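Side-chain contacts in alpha-1,2-Mannosidase (Trichoderma reesei, PDB 1HCU), which probably trims alpha-1,2-linked mannose residues from N-linked glycans as a calcium-dependent glycoside hydrolase of family 47: residues S57-L62 with G107-A112; Q94-F99 with N142-A147; D114-P119 with T128-L133; R135-L140 with T186-L191. All coordinates share one frame; numbering follows the deposited sequence.

Contact 1 (S57-L62 with G107-A112); sequences SAIDGL and GGLLSA
Leu62 packs against Ala112 between two neighbouring helices of the (alpha/alpha)7 barrel, the fold of glycoside hydrolase family 47. The segments 57-62 and 107-112 run in the same general direction, inclined by 36°, with axes 8.0 Å apart at their closest. From CB, which points toward the partner helix, the leucine chain runs to CG, anti to the backbone N (chi1 176°), and there meets the methyl of Ala112: Leu62 CG lies 3.8 Å from Ala112 CB. One branch closes in further, with Leu62 CD2 3.5 Å from Ala112 CB, while the other branch, CD1, turns off past this methyl. Leu133 of helix 127-144 packs on both residues.

A turn earlier, Ile59 CG2 lies against backbone, 4.1 Å from both Leu109 N and Gly108 CA, and also touches Leu109 CG. Gly108 has no side chain, and the space a CB would need is taken by this methyl. The ends of Asp60 work outside the interface, where OD1 bonds to His488 and OD2 to Ser451. The remaining link is a water bridge between buried backbone carbonyls: a single water gives one hydrogen bond to Ile59 O and another to Gly108 O, each 3.0 Å long.

Contact 2 (Q94-F99 with N142-A147); sequences QGSSVF and NGLKVA
The two backbones come nearest at Val98 and Leu144, whose CA atoms are 6.5 Å apart: the first segment passes there from the short strand 96-97 into helix 98-117, and the second is the tail of helix 127-144 running on into a 3-10 turn that includes Ala147. The closest side-chain meeting is between methyl groups, with Val98 CG2 3.8 Å from Ala147 CB. This valine branch stands beside its own backbone N, anti to the carbonyl carbon, while CG1 takes the place anti to N (chi1 178°). Ala147 points its methyl toward the first segment, and its own backbone N is tied back to Leu144 O at 2.9 Å, which fixes the turn that presents it. A looser touch lies alongside, where Leu144 CD1 comes to 4.4 Å from Ser96 OG, a hydroxyl that also makes a weak hydrogen bond to Thr101.

Ser97 faces away from this apolar patch. It is the N-cap of helix 98-117, its OG bonded to the backbone N of Glu100, the predicted proton donor; the contact therefore lies beside the helix start that carries this probable catalytic residue. Strand 158-160 binds the two segments into one corner. Val159 pairs by backbone with Ser96 and lays its side chain on Val98, Leu144 and Ala147, while Pro157 and Asp156 just before the strand bond to the backbones of Val98 and Ala147. Trp185 of helix 182-192 covers Leu144 from another helix of the barrel.

Contact 3 (D114-P119 with T128-L133); sequences DLLRGP and TLVNSL. With NAG (2-acetamido-2-deoxy-beta-D-glucopyranose), chain G.
Beside the layer in which Leu116 meets Val130, the carboxylate of Asp114 is gripped by two groups: Asp114 OD1 forms a salt bridge with Arg187 NH2, and Asp114 OD2 accepts from the backbone N of Ser491. Asp114 points away from helix 127-144, so these bonds tie the back of helix 98-117 to other parts of the barrel and leave the facing side to hydrocarbon. There, Leu116 CG stands beside its backbone N (chi1 -66°), and CD1 touches two residues one turn apart. Leu116 CD1 lies 4.0 Å from Leu133 CD1, those side chains crossing at about a right angle, and 4.2 Å from Val130 CG2. The other valine methyl, Val130 CG1, is 4.0 Å from Arg117 CG; only the aliphatic base of this exposed arginine takes part. Leu78 and Ile66 pack on Leu116 from neighbouring helices.

At the start of helix 127-144, on its outer flank, an attached N-acetylglucosamine beside Asn126 rests its amide near Leu129, with NAG N2 3.6 Å from Leu129 CD1. Across the hairpin the grip is thus purely apolar, depending on shape and burial, while the buried carboxylate is answered on the back of one helix and the sugar lies on the outer flank of the other.

Contact 4 (R135-L140 with T186-L191); sequences RQAQTL and TRLSDL
Leu188 is extended from its helix toward Ala137 by a CG that lies anti to the backbone N (chi1 -173°), and a chi2 of 60° then swings CD1 onto the opposite helix. That one methyl makes the closest touches: Leu188 CD1 is 4.2 Å from Gln138 N and 4.3 Å from Ala137 CB. It also skims the root of the neighbouring side chain, with Leu188 CD1 4.5 Å from Gln138 CB. The backbones are nearest at this same pair, the CA atoms of Gln138 and Leu188 being 7.3 Å apart. Leu188 sits as a knob in the hole formed by Leu134, Ala137, Gln138 and Ala141 of helix 127-144, a knobs-into-holes fit, and Tyr197 packs on it from helix 196-209.

Gln138 carries its chain stretched out, CG anti to N, and its amide leaves the apolar patch, where NE2 is hydrogen-bonded to the hydroxyl of Tyr197. Ala137 also packs against Leu106 and Leu110 of helix 98-117. One turn on from the knob, Leu191 CD1 lies 3.5 Å above one face of the Arg187 guanidinium, offset toward its rim, while Arg187 NH1 and Asp190 OD1 both bond to the hydroxyl of Tyr257. Asp190 is further paired with Arg493, and Ser189 OG with Ala198 N. The chemistry is therefore divided: between these two segments the touches are apolar, whereas the polar ends of Gln138, Arg187, Ser189 and Asp190 find their partners elsewhere in the fold.

Overall arrangement
Helices 98-117 and 127-144 form the spine of the set. Contacts 1, 2 and 3 use the first, contacts 2, 3 and 4 the second, and contact 3 is nested in the loop that contact 2 closes. All four are buried. Contact 1 is the most central, about 14 Å from the chain's centre, and has a bridging water; contact 3, about 23 Å out, is edged by an exposed arginine and a glycan. Contact 2, where strand meets helix, relies on backbone pairing with a third element. Contacts 1, 3 and 4 touch one another, through packing of Leu133 and Leu110 and through the Asp114-Arg187 salt bridge, while contact 2 stands apart, adjoining contact 4 in sequence alone.

Contact 1 (S57-L62 with G107-A112)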
loop_
_atom_site.group_PDB
_atom_site.type_symbol
_atom_site.label_atom_id
_atom_site.label_comp_id
_atom_site.label_asym_id
_atom_site.label_seq_id
_atom_site.Cartn_x
_atom_site.Cartn_y
_atom_site.Cartn_z
ATOM N N SER A 57 -13.253 -4.385 -5.588
ATOM C CA SER A 57 -13.034 -5.516 -4.686
ATOM C C SER A 57 -12.755 -6.847 -5.387
ATOM O O SER A 57 -11.971 -7.653 -4.892
ATOM C CB SER A 57 -14.224 -5.687 -3.731
ATOM O OG SER A 57 -14.312 -4.601 -2.827
ATOM N N ALA A 58 -13.387 -7.088 -6.530
ATOM C CA ALA A 58 -13.158 -8.353 -7.239
ATOM C C ALA A 58 -11.741 -8.453 -7.803
ATOM O O ALA A 58 -11.105 -9.495 -7.702
ATOM C CB ALA A 58 -14.185 -8.527 -8.367
ATOM N N ILE A 59 -11.247 -7.365 -8.388
ATOM C CA ILE A 59 -9.905 -7.355 -8.972
ATOM C C ILE A 59 -8.815 -7.323 -7.901
ATOM O O ILE A 59 -7.812 -8.033 -7.990
ATOM C CB ILE A 59 -9.725 -6.141 -9.910
ATOM C CG1 ILE A 59 -10.835 -6.137 -10.972
ATOM C CG2 ILE A 59 -8.354 -6.184 -10.572
ATOM C CD1 ILE A 59 -10.880 -7.395 -11.832
ATOM N N ASP A 60 -9.029 -6.496 -6.886
ATOM C CA ASP A 60 -8.087 -6.353 -5.790
ATOM C C ASP A 60 -7.918 -7.647 -4.978
ATOM O O ASP A 60 -6.832 -7.920 -4.471
ATOM C CB ASP A 60 -8.547 -5.212 -4.880
ATOM C CG ASP A 60 -7.490 -4.136 -4.709
ATOM O OD1 ASP A 60 -6.541 -4.103 -5.524
ATOM O OD2 ASP A 60 -7.612 -3.316 -3.768
ATOM N N GLY A 61 -8.976 -8.452 -4.879
ATOM C CA GLY A 61 -8.886 -9.690 -4.114
ATOM C C GLY A 61 -8.491 -10.931 -4.905
ATOM O O GLY A 61 -8.146 -11.970 -4.332
ATOM N N LEU A 62 -8.523 -10.819 -6.226
ATOM C CA LEU A 62 -8.193 -11.931 -7.105
ATOM C C LEU A 62 -6.891 -12.662 -6.763
ATOM O O LEU A 62 -6.890 -13.879 -6.598
ATOM C CB LEU A 62 -8.144 -11.441 -8.555
ATOM C CG LEU A 62 -7.727 -12.445 -9.629
ATOM C CD1 LEU A 62 -8.604 -13.677 -9.552
ATOM C CD2 LEU A 62 -7.832 -11.789 -11.018
ATOM N N GLY A 107 -2.473 -3.131 -11.250
ATOM C CA GLY A 107 -1.681 -3.987 -10.373
ATOM C C GLY A 107 -2.333 -5.337 -10.141
ATOM O O GLY A 107 -1.688 -6.380 -10.247
ATOM N N GLY A 108 -3.626 -5.318 -9.830
ATOM C CA GLY A 108 -4.352 -6.554 -9.581
ATOM C C GLY A 108 -4.377 -7.507 -10.763
ATOM O O GLY A 108 -4.232 -8.716 -10.586
ATOM N N LEU A 109 -4.560 -6.964 -11.967
ATOM C CA LEU A 109 -4.615 -7.768 -13.191
ATOM C C LEU A 109 -3.245 -8.350 -13.510
ATOM O O LEU A 109 -3.131 -9.512 -13.889
ATOM C CB LEU A 109 -5.104 -6.913 -14.372
ATOM C CG LEU A 109 -6.558 -6.412 -14.341
ATOM C CD1 LEU A 109 -6.752 -5.256 -15.339
ATOM C CD2 LEU A 109 -7.500 -7.572 -14.657
ATOM N N LEU A 110 -2.206 -7.538 -13.354
ATOM C CA LEU A 110 -0.844 -7.980 -13.635
ATOM C C LEU A 110 -0.313 -9.007 -12.630
ATOM O O LEU A 110 0.369 -9.958 -13.019
ATOM C CB LEU A 110 0.099 -6.771 -13.701
ATOM C CG LEU A 110 0.469 -6.196 -15.078
ATOM C CD1 LEU A 110 -0.750 -6.018 -15.960
ATOM C CD2 LEU A 110 1.170 -4.866 -14.869
ATOM N N SER A 111 -0.619 -8.835 -11.347
ATOM C CA SER A 111 -0.140 -9.791 -10.352
ATOM C C SER A 111 -0.839 -11.131 -10.573
ATOM O O SER A 111 -0.207 -12.189 -10.522
ATOM C CB SER A 111 -0.388 -9.276 -8.926
ATOM O OG SER A 111 -1.768 -9.099 -8.664
ATOM N N ALA A 112 -2.144 -11.085 -10.836
ATOM C CA ALA A 112 -2.900 -12.304 -11.090
ATOM C C ALA A 112 -2.329 -12.979 -12.336
ATOM O O ALA A 112 -2.168 -14.199 -12.378
ATOM C CB ALA A 112 -4.370 -11.977 -11.303
HETATM O O HOH W 1 -5.174 -9.412 -7.868
#

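Contact 2 (Q94-F99 with N142-A147)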
loop_
_atom_site.group_PDB
_atom_site.type_symbol
_atom_site.label_atom_id
_atom_site.label_comp_id
_atom_site.label_asym_id
_atom_site.label_seq_id
_atom_site.Cartn_x
_atom_site.Cartn_y
_atom_site.Cartn_z
ATOM N N GLN A 94 -17.215 11.320 -15.492
ATOM C CA GLN A 94 -16.744 10.918 -14.178
ATOM C C GLN A 94 -15.217 10.869 -14.120
ATOM O O GLN A 94 -14.577 10.186 -14.921
ATOM C CB GLN A 94 -17.299 9.548 -13.799
ATOM C CG GLN A 94 -16.852 9.122 -12.427
ATOM C CD GLN A 94 -17.427 7.799 -12.002
ATOM O OE1 GLN A 94 -17.095 6.760 -12.554
ATOM N NE2 GLN A 94 -18.300 7.831 -11.005
ATOM N N GLY A 95 -14.641 11.580 -13.158
ATOM C CA GLY A 95 -13.197 11.604 -13.017
ATOM C C GLY A 95 -12.610 10.276 -12.576
ATOM O O GLY A 95 -13.242 9.532 -11.817
ATOM N N SER A 96 -11.405 9.970 -13.054
ATOM C CA SER A 96 -10.735 8.724 -12.698
ATOM C C SER A 96 -9.346 8.994 -12.150
ATOM O O SER A 96 -8.537 9.649 -12.806
ATOM C CB SER A 96 -10.629 7.807 -13.923
ATOM O OG SER A 96 -9.761 6.708 -13.667
ATOM N N SER A 97 -9.065 8.488 -10.954
ATOM C CA SER A 97 -7.747 8.680 -10.346
ATOM C C SER A 97 -6.722 7.796 -11.035
ATOM O O SER A 97 -6.817 6.564 -10.992
ATOM C CB SER A 97 -7.775 8.330 -8.853
ATOM O OG SER A 97 -6.467 8.376 -8.290
ATOM N N VAL A 98 -5.748 8.422 -11.680
ATOM C CA VAL A 98 -4.698 7.672 -12.350
ATOM C C VAL A 98 -4.014 6.757 -11.323
ATOM O O VAL A 98 -3.815 5.568 -11.575
ATOM C CB VAL A 98 -3.648 8.630 -12.949
ATOM C CG1 VAL A 98 -2.522 7.832 -13.594
ATOM C CG2 VAL A 98 -4.318 9.562 -13.953
ATOM N N PHE A 99 -3.679 7.324 -10.164
ATOM C CA PHE A 99 -3.013 6.598 -9.072
ATOM C C PHE A 99 -3.806 5.422 -8.490
ATOM O O PHE A 99 -3.333 4.282 -8.491
ATOM C CB PHE A 99 -2.655 7.580 -7.944
ATOM C CG PHE A 99 -2.192 6.914 -6.672
ATOM C CD1 PHE A 99 -0.971 6.242 -6.617
ATOM C CD2 PHE A 99 -2.982 6.961 -5.524
ATOM C CE1 PHE A 99 -0.544 5.629 -5.439
ATOM C CE2 PHE A 99 -2.563 6.351 -4.340
ATOM C CZ PHE A 99 -1.340 5.683 -4.298
ATOM N N ASN A 142 -4.121 1.943 -22.010
ATOM C CA ASN A 142 -4.209 2.743 -23.223
ATOM C C ASN A 142 -5.099 3.964 -23.036
ATOM O O ASN A 142 -5.015 4.920 -23.803
ATOM C CB ASN A 142 -4.691 1.894 -24.407
ATOM C CG ASN A 142 -3.582 1.028 -24.986
ATOM O OD1 ASN A 142 -2.417 1.434 -25.014
ATOM N ND2 ASN A 142 -3.936 -0.159 -25.459
ATOM N N GLY A 143 -5.941 3.942 -22.011
ATOM C CA GLY A 143 -6.798 5.081 -21.761
ATOM C C GLY A 143 -6.126 5.972 -20.737
ATOM O O GLY A 143 -6.116 7.203 -20.844
ATOM N N LEU A 144 -5.544 5.333 -19.736
ATOM C CA LEU A 144 -4.863 6.041 -18.669
ATOM C C LEU A 144 -3.674 6.845 -19.195
ATOM O O LEU A 144 -3.367 7.919 -18.681
ATOM C CB LEU A 144 -4.387 5.035 -17.618
ATOM C CG LEU A 144 -5.072 4.933 -16.244
ATOM C CD1 LEU A 144 -6.551 5.270 -16.290
ATOM C CD2 LEU A 144 -4.842 3.525 -15.737
ATOM N N LYS A 145 -3.026 6.345 -20.241
ATOM C CA LYS A 145 -1.849 7.020 -20.777
ATOM C C LYS A 145 -2.037 8.478 -21.188
ATOM O O LYS A 145 -1.055 9.213 -21.307
ATOM C CB LYS A 145 -1.259 6.219 -21.942
ATOM C CG LYS A 145 -2.053 6.249 -23.223
ATOM C CD LYS A 145 -1.218 5.669 -24.353
ATOM C CE LYS A 145 -1.956 5.725 -25.675
ATOM N NZ LYS A 145 -1.110 5.216 -26.799
ATOM N N VAL A 146 -3.282 8.907 -21.392
ATOM C CA VAL A 146 -3.549 10.300 -21.777
ATOM C C VAL A 146 -3.079 11.236 -20.654
ATOM O O VAL A 146 -2.866 12.432 -20.864
ATOM C CB VAL A 146 -5.074 10.541 -22.073
ATOM C CG1 VAL A 146 -5.886 10.611 -20.773
ATOM C CG2 VAL A 146 -5.251 11.807 -22.895
ATOM N N ALA A 147 -2.904 10.666 -19.468
ATOM C CA ALA A 147 -2.446 11.398 -18.296
ATOM C C ALA A 147 -1.055 11.998 -18.509
ATOM O O ALA A 147 -0.719 13.038 -17.931
ATOM C CB ALA A 147 -2.421 10.466 -17.089
#

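Contact 3 (D114-P119 with T128-L133)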
loop_
_atom_site.group_PDB
_atom_site.type_symbol
_atom_site.label_atom_id
_atom_site.label_comp_id
_atom_site.label_asym_id
_atom_site.label_seq_id
_atom_site.Cartn_x
_atom_site.Cartn_y
_atom_site.Cartn_z
ATOM N N ASP A 114 0.774 -12.770 -13.577
ATOM C CA ASP A 114 2.070 -13.356 -13.261
ATOM C C ASP A 114 1.953 -14.617 -12.403
ATOM O O ASP A 114 2.701 -15.572 -12.598
ATOM C CB ASP A 114 2.982 -12.336 -12.563
ATOM C CG ASP A 114 3.636 -11.361 -13.541
ATOM O OD1 ASP A 114 3.792 -11.718 -14.728
ATOM O OD2 ASP A 114 4.014 -10.246 -13.121
ATOM N N LEU A 115 1.019 -14.632 -11.460
ATOM C CA LEU A 115 0.858 -15.806 -10.617
ATOM C C LEU A 115 0.258 -16.986 -11.394
ATOM O O LEU A 115 0.771 -18.106 -11.320
ATOM C CB LEU A 115 -0.017 -15.476 -9.403
ATOM C CG LEU A 115 0.566 -14.470 -8.394
ATOM C CD1 LEU A 115 -0.465 -14.172 -7.316
ATOM C CD2 LEU A 115 1.833 -15.023 -7.771
ATOM N N LEU A 116 -0.807 -16.728 -12.152
ATOM C CA LEU A 116 -1.467 -17.781 -12.925
ATOM C C LEU A 116 -0.613 -18.353 -14.063
ATOM O O LEU A 116 -0.921 -19.414 -14.597
ATOM C CB LEU A 116 -2.812 -17.271 -13.469
ATOM C CG LEU A 116 -3.841 -16.970 -12.368
ATOM C CD1 LEU A 116 -5.167 -16.570 -12.986
ATOM C CD2 LEU A 116 -4.023 -18.196 -11.492
ATOM N N ARG A 117 0.452 -17.646 -14.437
ATOM C CA ARG A 117 1.353 -18.121 -15.477
ATOM C C ARG A 117 2.634 -18.647 -14.848
ATOM O O ARG A 117 3.444 -19.292 -15.515
ATOM C CB ARG A 117 1.716 -17.010 -16.455
ATOM C CG ARG A 117 0.568 -16.545 -17.309
ATOM C CD ARG A 117 1.093 -15.856 -18.533
ATOM N NE ARG A 117 1.693 -16.803 -19.464
ATOM C CZ ARG A 117 2.510 -16.454 -20.449
ATOM N NH1 ARG A 117 2.823 -15.175 -20.620
ATOM N NH2 ARG A 117 3.010 -17.376 -21.262
ATOM N N GLY A 118 2.809 -18.371 -13.563
ATOM C CA GLY A 118 3.998 -18.818 -12.871
ATOM C C GLY A 118 3.785 -19.988 -11.928
ATOM O O GLY A 118 3.244 -21.021 -12.323
ATOM N N PRO A 119 4.185 -19.841 -10.657
ATOM C CA PRO A 119 4.069 -20.872 -9.621
ATOM C C PRO A 119 2.667 -21.177 -9.106
ATOM O O PRO A 119 2.513 -21.975 -8.186
ATOM C CB PRO A 119 4.975 -20.337 -8.521
ATOM C CG PRO A 119 4.683 -18.870 -8.585
ATOM C CD PRO A 119 4.691 -18.579 -10.082
ATOM N N THR A 128 -7.470 -18.824 -21.990
ATOM C CA THR A 128 -8.061 -17.650 -22.616
ATOM C C THR A 128 -8.460 -16.635 -21.549
ATOM O O THR A 128 -8.372 -15.429 -21.765
ATOM C CB THR A 128 -9.309 -18.019 -23.452
ATOM O OG1 THR A 128 -8.940 -18.941 -24.483
ATOM C CG2 THR A 128 -9.917 -16.776 -24.092
ATOM N N LEU A 129 -8.901 -17.132 -20.399
ATOM C CA LEU A 129 -9.308 -16.266 -19.299
ATOM C C LEU A 129 -8.081 -15.604 -18.703
ATOM O O LEU A 129 -8.091 -14.417 -18.376
ATOM C CB LEU A 129 -10.039 -17.079 -18.230
ATOM C CG LEU A 129 -11.550 -16.850 -18.065
ATOM C CD1 LEU A 129 -12.189 -16.369 -19.362
ATOM C CD2 LEU A 129 -12.189 -18.141 -17.586
ATOM N N VAL A 130 -7.015 -16.378 -18.562
ATOM C CA VAL A 130 -5.781 -15.838 -18.028
ATOM C C VAL A 130 -5.297 -14.711 -18.945
ATOM O O VAL A 130 -4.948 -13.625 -18.473
ATOM C CB VAL A 130 -4.702 -16.919 -17.939
ATOM C CG1 VAL A 130 -3.380 -16.298 -17.541
ATOM C CG2 VAL A 130 -5.122 -17.977 -16.937
ATOM N N ASN A 131 -5.289 -14.967 -20.252
ATOM C CA ASN A 131 -4.852 -13.965 -21.227
ATOM C C ASN A 131 -5.661 -12.672 -21.142
ATOM O O ASN A 131 -5.141 -11.596 -21.440
ATOM C CB ASN A 131 -4.951 -14.506 -22.660
ATOM C CG ASN A 131 -3.915 -15.577 -22.963
ATOM O OD1 ASN A 131 -3.104 -15.944 -22.107
ATOM N ND2 ASN A 131 -3.941 -16.087 -24.195
ATOM N N SER A 132 -6.931 -12.779 -20.756
ATOM C CA SER A 132 -7.783 -11.596 -20.640
ATOM C C SER A 132 -7.215 -10.593 -19.642
ATOM O O SER A 132 -7.283 -9.381 -19.861
ATOM C CB SER A 132 -9.204 -11.983 -20.204
ATOM O OG SER A 132 -9.908 -12.629 -21.249
ATOM N N LEU A 133 -6.660 -11.104 -18.545
ATOM C CA LEU A 133 -6.085 -10.245 -17.518
ATOM C C LEU A 133 -5.115 -9.262 -18.168
ATOM O O LEU A 133 -5.245 -8.052 -18.001
ATOM C CB LEU A 133 -5.352 -11.084 -16.457
ATOM C CG LEU A 133 -6.164 -12.129 -15.679
ATOM C CD1 LEU A 133 -5.237 -13.019 -14.862
ATOM C CD2 LEU A 133 -7.167 -11.430 -14.772
HETATM C C1 NAG G . -12.997 -20.745 -21.001
HETATM C C2 NAG G . -13.430 -19.804 -22.132
HETATM C C3 NAG G . -14.514 -20.478 -22.992
HETATM C C4 NAG G . -14.076 -21.867 -23.439
HETATM C C5 NAG G . -13.614 -22.694 -22.236
HETATM C C6 NAG G . -13.059 -24.038 -22.649
HETATM C C7 NAG G . -14.336 -17.574 -22.325
HETATM C C8 NAG G . -15.832 -17.364 -22.496
HETATM N N2 NAG G . -13.950 -18.582 -21.548
HETATM O O3 NAG G . -14.787 -19.681 -24.136
HETATM O O4 NAG G . -15.167 -22.519 -24.079
HETATM O O5 NAG G . -12.562 -22.002 -21.534
HETATM O O6 NAG G . -13.762 -25.099 -22.022
HETATM O O7 NAG G . -13.541 -16.825 -22.892
#

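Contact 4 (R135-L140 with T186-L191)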
loop_
_atom_site.group_PDB
_atom_site.type_symbol
_atom_site.label_atom_id
_atom_site.label_comp_id
_atom_site.label_asym_id
_atom_site.label_seq_id
_atom_site.Cartn_x
_atom_site.Cartn_y
_atom_site.Cartn_z
ATOM N N ARG A 135 -4.727 -8.605 -21.441
ATOM C CA ARG A 135 -5.385 -7.810 -22.474
ATOM C C ARG A 135 -6.138 -6.652 -21.846
ATOM O O ARG A 135 -6.031 -5.513 -22.301
ATOM C CB ARG A 135 -6.360 -8.663 -23.294
ATOM C CG ARG A 135 -5.689 -9.643 -24.228
ATOM N N GLN A 136 -6.897 -6.940 -20.793
ATOM C CA GLN A 136 -7.664 -5.889 -20.129
ATOM C C GLN A 136 -6.758 -4.837 -19.488
ATOM O O GLN A 136 -7.106 -3.659 -19.455
ATOM C CB GLN A 136 -8.609 -6.502 -19.088
ATOM C CG GLN A 136 -9.867 -7.148 -19.683
ATOM C CD GLN A 136 -10.948 -6.134 -20.054
ATOM O OE1 GLN A 136 -12.080 -6.225 -19.583
ATOM N NE2 GLN A 136 -10.606 -5.174 -20.898
ATOM N N ALA A 137 -5.591 -5.257 -18.998
ATOM C CA ALA A 137 -4.648 -4.328 -18.370
ATOM C C ALA A 137 -4.135 -3.334 -19.412
ATOM O O ALA A 137 -4.060 -2.134 -19.162
ATOM C CB ALA A 137 -3.482 -5.092 -17.760
ATOM N N GLN A 138 -3.784 -3.843 -20.585
ATOM C CA GLN A 138 -3.298 -2.986 -21.651
ATOM C C GLN A 138 -4.410 -2.048 -22.126
ATOM O O GLN A 138 -4.164 -0.879 -22.401
ATOM C CB GLN A 138 -2.774 -3.839 -22.799
ATOM C CG GLN A 138 -2.237 -3.039 -23.965
ATOM C CD GLN A 138 -1.344 -3.869 -24.858
ATOM O OE1 GLN A 138 -1.601 -5.050 -25.081
ATOM N NE2 GLN A 138 -0.290 -3.255 -25.380
ATOM N N THR A 139 -5.641 -2.550 -22.189
ATOM C CA THR A 139 -6.773 -1.723 -22.600
ATOM C C THR A 139 -6.927 -0.553 -21.623
ATOM O O THR A 139 -7.100 0.598 -22.040
ATOM C CB THR A 139 -8.097 -2.545 -22.644
ATOM O OG1 THR A 139 -8.011 -3.540 -23.670
ATOM C CG2 THR A 139 -9.291 -1.639 -22.926
ATOM N N LEU A 140 -6.856 -0.851 -20.326
ATOM C CA LEU A 140 -6.972 0.170 -19.286
ATOM C C LEU A 140 -5.848 1.192 -19.450
ATOM O O LEU A 140 -6.081 2.405 -19.474
ATOM C CB LEU A 140 -6.844 -0.463 -17.897
ATOM C CG LEU A 140 -7.703 0.037 -16.729
ATOM C CD1 LEU A 140 -7.079 -0.446 -15.414
ATOM C CD2 LEU A 140 -7.818 1.548 -16.730
ATOM N N THR A 186 6.055 -0.352 -16.140
ATOM C CA THR A 186 7.258 -0.973 -16.680
ATOM C C THR A 186 6.965 -2.462 -16.837
ATOM O O THR A 186 7.371 -3.088 -17.814
ATOM C CB THR A 186 8.485 -0.785 -15.747
ATOM O OG1 THR A 186 8.887 0.592 -15.756
ATOM C CG2 THR A 186 9.653 -1.643 -16.217
ATOM N N ARG A 187 6.230 -3.016 -15.877
ATOM C CA ARG A 187 5.855 -4.427 -15.905
ATOM C C ARG A 187 5.000 -4.687 -17.144
ATOM O O ARG A 187 5.165 -5.697 -17.821
ATOM C CB ARG A 187 5.068 -4.798 -14.635
ATOM C CG ARG A 187 4.778 -6.287 -14.486
ATOM C CD ARG A 187 6.074 -7.080 -14.543
ATOM N NE ARG A 187 5.870 -8.523 -14.661
ATOM C CZ ARG A 187 6.691 -9.338 -15.324
ATOM N NH1 ARG A 187 7.765 -8.841 -15.931
ATOM N NH2 ARG A 187 6.452 -10.647 -15.369
ATOM N N LEU A 188 4.092 -3.763 -17.441
ATOM C CA LEU A 188 3.219 -3.909 -18.604
ATOM C C LEU A 188 4.038 -3.927 -19.914
ATOM O O LEU A 188 3.801 -4.768 -20.780
ATOM C CB LEU A 188 2.178 -2.772 -18.626
ATOM C CG LEU A 188 1.077 -2.848 -19.694
ATOM C CD1 LEU A 188 0.271 -4.117 -19.505
ATOM C CD2 LEU A 188 0.179 -1.634 -19.608
ATOM N N SER A 189 4.994 -3.006 -20.057
ATOM C CA SER A 189 5.830 -2.961 -21.258
ATOM C C SER A 189 6.579 -4.273 -21.435
ATOM O O SER A 189 6.693 -4.789 -22.542
ATOM C CB SER A 189 6.863 -1.833 -21.185
ATOM O OG SER A 189 6.255 -0.561 -21.253
ATOM N N ASP A 190 7.104 -4.803 -20.339
ATOM C CA ASP A 190 7.848 -6.049 -20.411
ATOM C C ASP A 190 6.950 -7.217 -20.810
ATOM O O ASP A 190 7.374 -8.118 -21.528
ATOM C CB ASP A 190 8.521 -6.342 -19.067
ATOM C CG ASP A 190 9.759 -5.494 -18.835
ATOM O OD1 ASP A 190 10.358 -5.621 -17.746
ATOM O OD2 ASP A 190 10.134 -4.711 -19.736
ATOM N N LEU A 191 5.705 -7.190 -20.348
ATOM C CA LEU A 191 4.750 -8.253 -20.647
ATOM C C LEU A 191 4.156 -8.151 -22.049
ATOM O O LEU A 191 3.880 -9.171 -22.677
ATOM C CB LEU A 191 3.628 -8.233 -19.611
ATOM C CG LEU A 191 3.506 -9.425 -18.657
ATOM C CD1 LEU A 191 4.847 -10.100 -18.447
ATOM C CD2 LEU A 191 2.918 -8.936 -17.335
#